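2',5'-phosphodiesterase 12 (Homo sapiens, PDB 4Z0V) combines an N-terminal domain of the E-set clan with a DNase I-like domain of the endonuclease/exonuclease/phosphatase family and holds a magnesium ion. Local coordinates at residues A[62-67]-A[196-201]; A[21-26]-A[166-171]. All coordinates share one frame; numbering follows the deposited sequence.

Two contacts illustrate how loops of an N-terminal domain can be seated on helices of a larger one. From the N terminus, 21-26, in the loop between strands 9-14 and 28-32, opens contact 2; 62-67, between strands 56-58 and 77-82, opens contact 1. The chain then enters the DNase I-like domain. Helix 159-172 closes contact 2 through 166-171, and the end of helix 185-198 closes contact 1 through 196-201. The segments therefore alternate and the two closures cross. Their centres lie about 10 Å apart, and they meet directly: the two loops share a probable hydrogen bond from Val-25 N to Tyr-66 O, while Phe-199 packs on Thr-171.

Contact 1: residues A[62-67]-A[196-201]; sequences EERVYT and LEAFGL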
ATOM      1  N   GLU A  62      18.485  18.437  11.450  1.00 14.17           N
ATOM      2  CA  GLU A  62      19.260  17.381  12.129  1.00 15.84           C
ATOM      3  C   GLU A  62      18.513  16.069  12.157  1.00 22.00           C
ATOM      4  O   GLU A  62      18.801  15.209  12.990  1.00 23.70           O
ATOM      5  CB  GLU A  62      19.585  17.797  13.580  1.00 18.17           C
ATOM      6  CG  GLU A  62      20.399  19.064  13.689  1.00 32.39           C
ATOM      7  CD  GLU A  62      20.651  19.484  15.122  1.00 47.44           C
ATOM      8  OE1 GLU A  62      20.420  20.671  15.445  1.00 51.85           O
ATOM      9  OE2 GLU A  62      21.043  18.618  15.933  1.00 39.17           O
ATOM     10  N   GLU A  63      17.571  15.905  11.244  1.00 19.74           N
ATOM     11  CA  GLU A  63      16.710  14.739  11.111  1.00 20.15           C
ATOM     12  C   GLU A  63      17.142  13.907   9.925  1.00 20.09           C
ATOM     13  O   GLU A  63      17.805  14.406   9.021  1.00 18.01           O
ATOM     14  CB  GLU A  63      15.248  15.170  10.899  1.00 22.10           C
ATOM     15  CG  GLU A  63      14.770  16.333  11.752  1.00 39.80           C
ATOM     16  CD  GLU A  63      13.893  15.930  12.914  1.00 75.04           C
ATOM     17  OE1 GLU A  63      14.428  15.751  14.032  1.00 72.04           O
ATOM     18  OE2 GLU A  63      12.666  15.788  12.704  1.00 80.25           O
ATOM     19  N   ARG A  64      16.700  12.664   9.884  1.00 16.16           N
ATOM     20  CA  ARG A  64      17.026  11.742   8.803  1.00 14.91           C
ATOM     21  C   ARG A  64      16.474  12.262   7.459  1.00 18.28           C
ATOM     22  O   ARG A  64      17.148  12.174   6.437  1.00 18.13           O
ATOM     23  CB  ARG A  64      16.422  10.381   9.159  1.00 18.14           C
ATOM     24  CG  ARG A  64      16.469   9.370   8.042  1.00 21.07           C
ATOM     25  CD  ARG A  64      15.913   8.048   8.541  1.00 22.50           C
ATOM     26  NE  ARG A  64      15.910   7.098   7.437  1.00 24.72           N
ATOM     27  CZ  ARG A  64      15.850   5.784   7.581  1.00 30.44           C
ATOM     28  NH1 ARG A  64      15.784   5.246   8.793  1.00 19.69           N
ATOM     29  NH2 ARG A  64      15.854   4.997   6.518  1.00 25.60           N
ATOM     30  N   VAL A  65      15.264  12.834   7.492  1.00 14.37           N
ATOM     31  CA  VAL A  65      14.540  13.313   6.304  1.00 12.80           C
ATOM     32  C   VAL A  65      14.730  14.804   6.148  1.00 15.32           C
ATOM     33  O   VAL A  65      14.703  15.553   7.129  1.00 16.59           O
ATOM     34  CB  VAL A  65      13.028  12.938   6.431  1.00 17.30           C
ATOM     35  CG1 VAL A  65      12.189  13.463   5.255  1.00 16.52           C
ATOM     36  CG2 VAL A  65      12.873  11.430   6.539  1.00 17.83           C
ATOM     37  N   TYR A  66      14.900  15.234   4.910  1.00 12.41           N
ATOM     38  CA  TYR A  66      15.009  16.661   4.594  1.00 10.89           C
ATOM     39  C   TYR A  66      14.005  16.982   3.513  1.00 13.91           C
ATOM     40  O   TYR A  66      14.006  16.304   2.494  1.00 14.39           O
ATOM     41  CB  TYR A  66      16.444  16.979   4.107  1.00 11.71           C
ATOM     42  CG  TYR A  66      16.648  18.428   3.736  1.00 13.36           C
ATOM     43  CD1 TYR A  66      16.862  19.395   4.715  1.00 16.18           C
ATOM     44  CD2 TYR A  66      16.593  18.843   2.407  1.00 14.24           C
ATOM     45  CE1 TYR A  66      16.993  20.744   4.382  1.00 18.60           C
ATOM     46  CE2 TYR A  66      16.792  20.182   2.056  1.00 14.19           C
ATOM     47  CZ  TYR A  66      16.955  21.133   3.052  1.00 18.87           C
ATOM     48  OH  TYR A  66      17.152  22.454   2.730  1.00 20.11           O
ATOM     49  N   THR A  67      13.205  18.048   3.681  1.00 10.98           N
ATOM     50  CA  THR A  67      12.260  18.487   2.641  1.00 10.75           C
ATOM     51  C   THR A  67      12.816  19.792   2.067  1.00 13.89           C
ATOM     52  O   THR A  67      12.809  20.825   2.753  1.00 13.06           O
ATOM     53  CB  THR A  67      10.817  18.633   3.178  1.00 17.29           C
ATOM     54  OG1 THR A  67      10.439  17.412   3.782  1.00 16.64           O
ATOM     55  CG2 THR A  67       9.810  18.925   2.068  1.00 17.06           C
ATOM     56  N   LEU A 196       9.073   5.172   4.763  1.00  8.98           N
ATOM     57  CA  LEU A 196       8.143   4.853   5.838  1.00  7.85           C
ATOM     58  C   LEU A 196       8.863   4.525   7.137  1.00 12.77           C
ATOM     59  O   LEU A 196       8.353   4.877   8.212  1.00 11.21           O
ATOM     60  CB  LEU A 196       7.180   3.739   5.392  1.00  7.61           C
ATOM     61  CG  LEU A 196       6.246   4.137   4.226  1.00 12.69           C
ATOM     62  CD1 LEU A 196       5.315   2.992   3.855  1.00 13.01           C
ATOM     63  CD2 LEU A 196       5.339   5.338   4.604  1.00 14.25           C
ATOM     64  N   GLU A 197      10.066   3.927   7.075  1.00 11.59           N
ATOM     65  CA  GLU A 197      10.740   3.722   8.359  1.00 12.89           C
ATOM     66  C   GLU A 197      11.156   5.069   9.008  1.00 15.84           C
ATOM     67  O   GLU A 197      11.099   5.202  10.230  1.00 14.63           O
ATOM     68  CB  GLU A 197      11.908   2.731   8.266  1.00 15.86           C
ATOM     69  CG  GLU A 197      13.201   3.181   7.648  1.00 30.35           C
ATOM     70  CD  GLU A 197      14.264   2.087   7.675  1.00 49.62           C
ATOM     71  OE1 GLU A 197      15.422   2.408   7.331  1.00 39.04           O
ATOM     72  OE2 GLU A 197      13.965   0.936   8.086  1.00 22.76           O
ATOM     73  N   ALA A 198      11.502   6.082   8.187  1.00 13.42           N
ATOM     74  CA  ALA A 198      11.863   7.420   8.689  1.00 12.96           C
ATOM     75  C   ALA A 198      10.696   8.076   9.442  1.00 14.95           C
ATOM     76  O   ALA A 198      10.905   8.899  10.351  1.00 14.99           O
ATOM     77  CB  ALA A 198      12.290   8.295   7.525  1.00 12.89           C
ATOM     78  N   PHE A 199       9.467   7.695   9.070  1.00 11.51           N
ATOM     79  CA  PHE A 199       8.258   8.228   9.685  1.00 10.42           C
ATOM     80  C   PHE A 199       7.661   7.254  10.723  1.00 15.42           C
ATOM     81  O   PHE A 199       6.543   7.478  11.167  1.00 16.30           O
ATOM     82  CB  PHE A 199       7.221   8.607   8.589  1.00 10.85           C
ATOM     83  CG  PHE A 199       7.577   9.905   7.892  1.00 10.63           C
ATOM     84  CD1 PHE A 199       8.543   9.933   6.886  1.00 11.87           C
ATOM     85  CD2 PHE A 199       6.985  11.107   8.278  1.00 13.09           C
ATOM     86  CE1 PHE A 199       8.871  11.128   6.239  1.00 11.77           C
ATOM     87  CE2 PHE A 199       7.316  12.306   7.645  1.00 14.66           C
ATOM     88  CZ  PHE A 199       8.258  12.312   6.624  1.00 12.80           C
ATOM     89  N   GLY A 200       8.411   6.219  11.116  1.00 11.63           N
ATOM     90  CA  GLY A 200       8.010   5.326  12.202  1.00 11.45           C
ATOM     91  C   GLY A 200       7.212   4.077  11.862  1.00 13.99           C
ATOM     92  O   GLY A 200       6.646   3.462  12.766  1.00 12.71           O
ATOM     93  N   LEU A 201       7.209   3.652  10.590  1.00 10.33           N
ATOM     94  CA  LEU A 201       6.504   2.427  10.192  1.00  9.07           C
ATOM     95  C   LEU A 201       7.482   1.365   9.714  1.00 11.94           C
ATOM     96  O   LEU A 201       8.503   1.684   9.111  1.00 12.97           O
ATOM     97  CB  LEU A 201       5.468   2.694   9.083  1.00  9.20           C
ATOM     98  CG  LEU A 201       4.302   3.622   9.454  1.00 13.88           C
ATOM     99  CD1 LEU A 201       4.615   5.059   9.077  1.00 16.09           C
ATOM    100  CD2 LEU A 201       3.053   3.234   8.704  1.00 15.98           C
TER
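Arg-64 reaches from a loop of the N-terminal domain to Glu-197, in the last turn of helix 185-198, where a Schellman motif terminates the helix in the DNase I-like domain. The contact is a worked example of a domain junction in which one salt bridge lies beside a small apolar patch. Arg-64 carries CG anti to its own N (chi1 170°) and stays extended as far as NE, which brings the guanidinium to the helix end. Glu-197 meets it crosswise: its CG occupies the crowded position between N and the carbonyl carbon, and the chain beyond is extended. The carboxylate plane is turned 76° from that of the guanidinium, so the two groups do not pair side by side. Both bonds from the arginine go to OE1. NH2 of Arg-64 donates to the anti lone pair of Glu-197 OE1 at 2.7 Å, nearly straight at 160° and in the guanidinium plane, whereas the bond from Arg-64 NH1 to OE1 of Glu-197, at 3.2 Å, is bent and weak. A second acceptor for NH2, Pro-27 O, ties the arginine back to its own domain.

Ala-198 lies under this span. Its CA sits over one guanidinium face, and its CB is 3.8 Å from Arg-64 CD. On the same methyl Val-65 presses with CG2, and the Val-65 CG2 to Ala-198 CB distance of 3.3 Å is tighter than normal van der Waals contact. Val-65 CG2 also approaches the Phe-199 ring obliquely, 4.0 Å from Phe-199 CE1. Beyond the ring the chain leaves the helix through Gly-200, the C-prime residue with positive phi: Gly-200 N bonds Glu-197 O at 3.0 Å, and Leu-201 N bonds Leu-196 O at 2.9 Å.

Contact 2: residues A[21-26]-A[166-171]; sequences AGFPVC and IQKELT
Gly-22 offers its carbonyl oxygen to Lys-168, whose NZ donates to Gly-22 O at 2.9 Å from 42° above the carbonyl plane. At Phe-23 the lysine, its CG anti to N (chi1 -176°) and its chain extended, runs over one face of the ring, the two side chains crossing at about a right angle. CD of Lys-168 makes a CH-pi contact 3.7 Å from the Phe-23 ring centroid, and NZ a cation-pi contact at 4.4 Å. Pro-24 follows against the start of the lysine chain, its CD 3.8 Å from Lys-168 CB, while its CG approaches Thr-171. That threonine's hydroxyl is turned back to Gln-167 O.

Further along, waters join the polar groups, while Cys-26 CB still lies against Gln-167 NE2 at 4.2 Å. One molecule accepts from Cys-26 N and lies 2.7 Å from Gln-167 OE1, with Pro-24 O also in range; another accepts from Gln-167 NE2 at 2.9 Å and donates to Cys-26 O. NE2 also donates to Ser-191 O of helix 185-198, its main polar partner. The loop thus rests on helix 159-172, with Ala-195 of helix 185-198 against Cys-26 and Phe-110 of helix 110-113 touching Lys-168, before leading into strand 28-32.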
ATOM      1  N   ALA A  21      11.596  20.139  -4.752  1.00 12.38           N
ATOM      2  CA  ALA A  21      11.216  21.090  -3.706  1.00 13.04           C
ATOM      3  C   ALA A  21       9.845  20.716  -3.143  1.00 16.28           C
ATOM      4  O   ALA A  21       8.948  20.427  -3.925  1.00 16.11           O
ATOM      5  CB  ALA A  21      11.167  22.496  -4.285  1.00 14.96           C
ATOM      6  N   GLY A  22       9.715  20.672  -1.821  1.00 13.32           N
ATOM      7  CA  GLY A  22       8.456  20.320  -1.166  1.00 13.88           C
ATOM      8  C   GLY A  22       8.174  18.837  -1.052  1.00 16.55           C
ATOM      9  O   GLY A  22       7.123  18.450  -0.515  1.00 16.48           O
ATOM     10  N   PHE A  23       9.131  17.996  -1.490  1.00 11.67           N
ATOM     11  CA  PHE A  23       9.019  16.526  -1.445  1.00 10.51           C
ATOM     12  C   PHE A  23      10.100  15.992  -0.537  1.00 16.27           C
ATOM     13  O   PHE A  23      11.268  16.372  -0.696  1.00 14.48           O
ATOM     14  CB  PHE A  23       9.104  15.888  -2.843  1.00 11.00           C
ATOM     15  CG  PHE A  23       7.840  16.115  -3.636  1.00 11.57           C
ATOM     16  CD1 PHE A  23       7.543  17.371  -4.159  1.00 13.83           C
ATOM     17  CD2 PHE A  23       6.902  15.095  -3.785  1.00 11.68           C
ATOM     18  CE1 PHE A  23       6.351  17.595  -4.845  1.00 14.49           C
ATOM     19  CE2 PHE A  23       5.711  15.320  -4.482  1.00 14.16           C
ATOM     20  CZ  PHE A  23       5.430  16.573  -4.978  1.00 13.77           C
ATOM     21  N   PRO A  24       9.731  15.143   0.437  1.00 15.34           N
ATOM     22  CA  PRO A  24      10.731  14.662   1.406  1.00 14.89           C
ATOM     23  C   PRO A  24      11.793  13.784   0.774  1.00 18.29           C
ATOM     24  O   PRO A  24      11.475  12.908  -0.019  1.00 21.05           O
ATOM     25  CB  PRO A  24       9.891  13.877   2.438  1.00 17.23           C
ATOM     26  CG  PRO A  24       8.637  13.473   1.694  1.00 22.26           C
ATOM     27  CD  PRO A  24       8.367  14.645   0.766  1.00 17.34           C
ATOM     28  N   VAL A  25      13.065  14.041   1.127  1.00 14.06           N
ATOM     29  CA  VAL A  25      14.243  13.291   0.688  1.00 13.41           C
ATOM     30  C   VAL A  25      14.478  12.249   1.771  1.00 16.95           C
ATOM     31  O   VAL A  25      14.825  12.618   2.904  1.00 13.83           O
ATOM     32  CB  VAL A  25      15.487  14.206   0.474  1.00 15.54           C
ATOM     33  CG1 VAL A  25      16.692  13.372   0.038  1.00 16.09           C
ATOM     34  CG2 VAL A  25      15.197  15.298  -0.549  1.00 14.94           C
ATOM     35  N   CYS A  26      14.218  10.973   1.440  1.00 16.05           N
ATOM     36  CA  CYS A  26      14.256   9.868   2.399  1.00 15.86           C
ATOM     37  C   CYS A  26      15.423   8.943   2.099  1.00 18.14           C
ATOM     38  O   CYS A  26      15.328   8.083   1.224  1.00 17.16           O
ATOM     39  CB  CYS A  26      12.923   9.118   2.380  1.00 16.43           C
ATOM     40  SG  CYS A  26      11.484  10.187   2.615  1.00 20.63           S
ATOM     41  N   ILE A 166       4.565   9.291  -4.272  1.00 10.15           N
ATOM     42  CA  ILE A 166       4.026   8.226  -3.393  1.00  9.16           C
ATOM     43  C   ILE A 166       4.647   8.365  -2.003  1.00 10.30           C
ATOM     44  O   ILE A 166       3.956   8.226  -1.006  1.00 10.71           O
ATOM     45  CB  ILE A 166       4.269   6.819  -4.011  1.00 11.67           C
ATOM     46  CG1 ILE A 166       3.301   6.572  -5.212  1.00 11.81           C
ATOM     47  CG2 ILE A 166       4.102   5.693  -2.955  1.00 12.31           C
ATOM     48  CD1 ILE A 166       3.809   5.483  -6.237  1.00 15.30           C
ATOM     49  N   GLN A 167       5.929   8.700  -1.934  1.00  8.09           N
ATOM     50  CA  GLN A 167       6.574   8.911  -0.648  1.00  7.89           C
ATOM     51  C   GLN A 167       5.951  10.097   0.068  1.00 11.92           C
ATOM     52  O   GLN A 167       5.598   9.983   1.242  1.00 10.75           O
ATOM     53  CB  GLN A 167       8.086   9.135  -0.831  1.00  9.48           C
ATOM     54  CG  GLN A 167       8.851   7.833  -1.140  1.00  9.47           C
ATOM     55  CD  GLN A 167      10.341   8.142  -1.295  1.00 20.12           C
ATOM     56  OE1 GLN A 167      10.732   9.233  -1.685  1.00 22.57           O
ATOM     57  NE2 GLN A 167      11.210   7.198  -0.978  1.00 18.20           N
ATOM     58  N   LYS A 168       5.749  11.211  -0.650  1.00 11.69           N
ATOM     59  CA  LYS A 168       5.135  12.392  -0.044  1.00 10.98           C
ATOM     60  C   LYS A 168       3.689  12.072   0.393  1.00 12.02           C
ATOM     61  O   LYS A 168       3.277  12.409   1.493  1.00 11.87           O
ATOM     62  CB  LYS A 168       5.159  13.579  -1.017  1.00 12.35           C
ATOM     63  CG  LYS A 168       4.603  14.851  -0.333  1.00 13.84           C
ATOM     64  CD  LYS A 168       4.694  16.102  -1.172  1.00 13.30           C
ATOM     65  CE  LYS A 168       4.169  17.304  -0.393  1.00 15.49           C
ATOM     66  NZ  LYS A 168       4.354  18.543  -1.214  1.00 17.11           N
ATOM     67  N   GLU A 169       2.959  11.400  -0.476  1.00  8.17           N
ATOM     68  CA  GLU A 169       1.568  11.031  -0.218  1.00  8.26           C
ATOM     69  C   GLU A 169       1.433  10.167   1.032  1.00  9.56           C
ATOM     70  O   GLU A 169       0.684  10.506   1.942  1.00 10.32           O
ATOM     71  CB  GLU A 169       0.973  10.299  -1.423  1.00  8.46           C
ATOM     72  CG  GLU A 169      -0.476   9.937  -1.140  1.00  9.77           C
ATOM     73  CD  GLU A 169      -1.220   9.390  -2.330  1.00 14.42           C
ATOM     74  OE1 GLU A 169      -2.427   9.099  -2.173  1.00 16.09           O
ATOM     75  OE2 GLU A 169      -0.603   9.240  -3.408  1.00 14.21           O
ATOM     76  N   LEU A 170       2.121   9.024   1.054  1.00  7.26           N
ATOM     77  CA  LEU A 170       2.003   8.106   2.163  1.00  6.87           C
ATOM     78  C   LEU A 170       2.532   8.657   3.441  1.00 10.30           C
ATOM     79  O   LEU A 170       1.850   8.534   4.447  1.00 10.14           O
ATOM     80  CB  LEU A 170       2.698   6.768   1.829  1.00  6.66           C
ATOM     81  CG  LEU A 170       1.988   5.965   0.738  1.00 10.19           C
ATOM     82  CD1 LEU A 170       2.749   4.655   0.468  1.00 10.79           C
ATOM     83  CD2 LEU A 170       0.530   5.630   1.174  1.00  9.32           C
ATOM     84  N   THR A 171       3.701   9.309   3.437  1.00  8.14           N
ATOM     85  CA  THR A 171       4.217   9.852   4.703  1.00  8.25           C
ATOM     86  C   THR A 171       3.324  10.970   5.238  1.00 12.67           C
ATOM     87  O   THR A 171       3.147  11.071   6.452  1.00 12.60           O
ATOM     88  CB  THR A 171       5.662  10.319   4.558  1.00 11.30           C
ATOM     89  OG1 THR A 171       5.729  11.378   3.589  1.00 10.77           O
ATOM     90  CG2 THR A 171       6.632   9.141   4.177  1.00 10.98           C
TER
HETATM   91  O   HOH W   1      13.140  10.350  -1.104  1.00 22.03           O
HETATM   92  O   HOH W   2      14.109   7.448  -1.396  1.00 29.55           O